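PDB 3KOL: Glyoxalase/bleomycin resistance protein/dioxygenase from Nostoc punctiforme PCC 73102, which binds a divalent metal ion, cobalt in this crystal, and probably acts as a glyoxalase- or dioxygenase-type enzyme of the vicinal oxygen chelate superfamily. Local coordinates for residues 137-140 with 144-147. Residues are numbered along the deposited sequence; the frame is centred on the assembly and turned at random.
Sequences YFYD and FMIE. With CO (cobalt (II) ion), chain C.
The ring of Y137 lies alongside the extended side chain of E147, whose CG sits over one ring face, 4.0 Å from the centroid and 28° off the normal, a CH-pi contact. Both side chains point the same way, and their far ends converge on the metal site, E147 binding the cobalt ion directly and Y137 reaching it through a water. With CG anti to the backbone N (chi1 168°) and the chain straight beyond it, E147 brings OE1 to 2.1 Å from the cobalt ion. Its OE2 accepts a hydrogen bond from one metal-bound water, while Y137 OH is hydrogen-bonded to another, 2.7 Å from that water's O. Tyrosine and glutamate thus hold two members of the cobalt's water shell. M145, a selenomethionine, flanks the same face of the sheet: SE meets the Y137 ring obliquely at CD1, a Met-aromatic contact, and the bend at chi3 turns CE toward Y139, 3.5 Å from its OH. On the opposite face, I146 CB lies over the F138 ring and CG2 touches CZ; this apolar layer continues onto F36 of helix 30-40. Between the layers, F138 and I146 form the hydrogen-bonded antiparallel pair, I146 N to F138 O being nearly straight at 169°. At the turn, D140 N donates to F144 O, and F144 N returns a bond to D140 OD1, approaching from above the carboxylate plane. The same OD1 also accepts D142 N, while Y37 hydrogen-bonds OD2, so both carboxylate oxygens are held. H99 and, from the second subunit, H22 complete the cobalt's protein ligands beside E147. This beta hairpin closing a four-stranded βαβββ module, with its metal site shared across the dimer, is characteristic of the glyoxalase/bleomycin resistance/dioxygenase fold.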
loop_
_atom_site.group_PDB
_atom_site.type_symbol
_atom_site.label_atom_id
_atom_site.label_comp_id
_atom_site.label_asym_id
_atom_site.label_seq_id
_atom_site.Cartn_x
_atom_site.Cartn_y
_atom_site.Cartn_z
ATOM N N TYR A 137 13.076 -2.981 8.804
ATOM C CA TYR A 137 12.123 -3.809 8.069
ATOM C C TYR A 137 11.833 -5.113 8.793
ATOM O O TYR A 137 12.730 -5.728 9.373
ATOM C CB TYR A 137 12.677 -4.144 6.680
ATOM C CG TYR A 137 13.083 -2.943 5.867
ATOM C CD1 TYR A 137 12.284 -2.480 4.822
ATOM C CD2 TYR A 137 14.272 -2.266 6.142
ATOM C CE1 TYR A 137 12.662 -1.373 4.069
ATOM C CE2 TYR A 137 14.656 -1.159 5.397
ATOM C CZ TYR A 137 13.852 -0.720 4.362
ATOM O OH TYR A 137 14.247 0.362 3.611
ATOM N N PHE A 138 10.579 -5.540 8.735
ATOM C CA PHE A 138 10.154 -6.771 9.383
ATOM C C PHE A 138 8.886 -7.273 8.703
ATOM O O PHE A 138 8.151 -6.498 8.093
ATOM C CB PHE A 138 9.909 -6.514 10.875
ATOM C CG PHE A 138 9.052 -5.308 11.148
ATOM C CD1 PHE A 138 7.688 -5.444 11.382
ATOM C CD2 PHE A 138 9.609 -4.033 11.151
ATOM C CE1 PHE A 138 6.889 -4.328 11.616
ATOM C CE2 PHE A 138 8.820 -2.906 11.381
ATOM C CZ PHE A 138 7.455 -3.057 11.615
ATOM N N TYR A 139 8.639 -8.574 8.800
ATOM C CA TYR A 139 7.466 -9.189 8.185
ATOM C C TYR A 139 6.276 -9.252 9.134
ATOM O O TYR A 139 6.450 -9.392 10.349
ATOM C CB TYR A 139 7.808 -10.609 7.731
ATOM C CG TYR A 139 8.897 -10.669 6.691
ATOM C CD1 TYR A 139 8.684 -10.166 5.409
ATOM C CD2 TYR A 139 10.149 -11.217 6.986
ATOM C CE1 TYR A 139 9.683 -10.206 4.446
ATOM C CE2 TYR A 139 11.158 -11.261 6.026
ATOM C CZ TYR A 139 10.913 -10.752 4.758
ATOM O OH TYR A 139 11.891 -10.777 3.794
ATOM N N ASP A 140 5.068 -9.148 8.576
ATOM C CA ASP A 140 3.851 -9.237 9.377
ATOM C C ASP A 140 3.519 -10.728 9.468
ATOM O O ASP A 140 4.225 -11.547 8.876
ATOM C CB ASP A 140 2.708 -8.406 8.749
ATOM C CG ASP A 140 2.016 -9.092 7.570
ATOM O OD1 ASP A 140 2.453 -10.165 7.099
ATOM O OD2 ASP A 140 1.004 -8.528 7.101
ATOM N N PHE A 144 4.160 -10.393 4.818
ATOM C CA PHE A 144 4.205 -9.144 4.055
ATOM C C PHE A 144 5.177 -8.206 4.763
ATOM O O PHE A 144 5.059 -7.970 5.967
ATOM C CB PHE A 144 2.822 -8.493 3.982
ATOM C CG PHE A 144 2.799 -7.223 3.182
ATOM C CD1 PHE A 144 3.134 -7.236 1.833
ATOM C CD2 PHE A 144 2.471 -6.011 3.780
ATOM C CE1 PHE A 144 3.145 -6.057 1.088
ATOM C CE2 PHE A 144 2.478 -4.823 3.046
ATOM C CZ PHE A 144 2.817 -4.846 1.698
HETATM N N MSE A 145 6.131 -7.658 4.018
HETATM C CA MSE A 145 7.139 -6.790 4.612
HETATM C C MSE A 145 6.692 -5.379 4.970
HETATM O O MSE A 145 6.133 -4.658 4.146
HETATM C CB MSE A 145 8.365 -6.707 3.701
HETATM C CG MSE A 145 9.485 -5.866 4.276
HETATM SE SE MSE A 145 10.990 -5.756 3.075
HETATM C CE MSE A 145 11.990 -7.272 3.750
ATOM N N ILE A 146 6.966 -4.992 6.212
ATOM C CA ILE A 146 6.619 -3.666 6.714
ATOM C C ILE A 146 7.898 -2.894 7.014
ATOM O O ILE A 146 8.883 -3.462 7.479
ATOM C CB ILE A 146 5.796 -3.750 8.022
ATOM C CG1 ILE A 146 4.497 -4.515 7.771
ATOM C CG2 ILE A 146 5.500 -2.339 8.552
ATOM C CD1 ILE A 146 3.598 -3.862 6.736
ATOM N N GLU A 147 7.890 -1.603 6.724
ATOM C CA GLU A 147 9.045 -0.769 7.006
ATOM C C GLU A 147 8.606 0.368 7.905
ATOM O O GLU A 147 7.524 0.915 7.732
ATOM C CB GLU A 147 9.626 -0.181 5.713
ATOM C CG GLU A 147 10.665 0.930 5.930
ATOM C CD GLU A 147 11.102 1.582 4.628
ATOM O OE1 GLU A 147 10.748 1.048 3.560
ATOM O OE2 GLU A 147 11.815 2.614 4.675
HETATM CO CO CO C . 10.971 1.500 1.493
HETATM O O HOH W 1 12.727 0.483 1.345
HETATM O O HOH W 2 12.480 3.040 2.028
HETATM O O HOH W 3 11.621 1.926 -0.574
#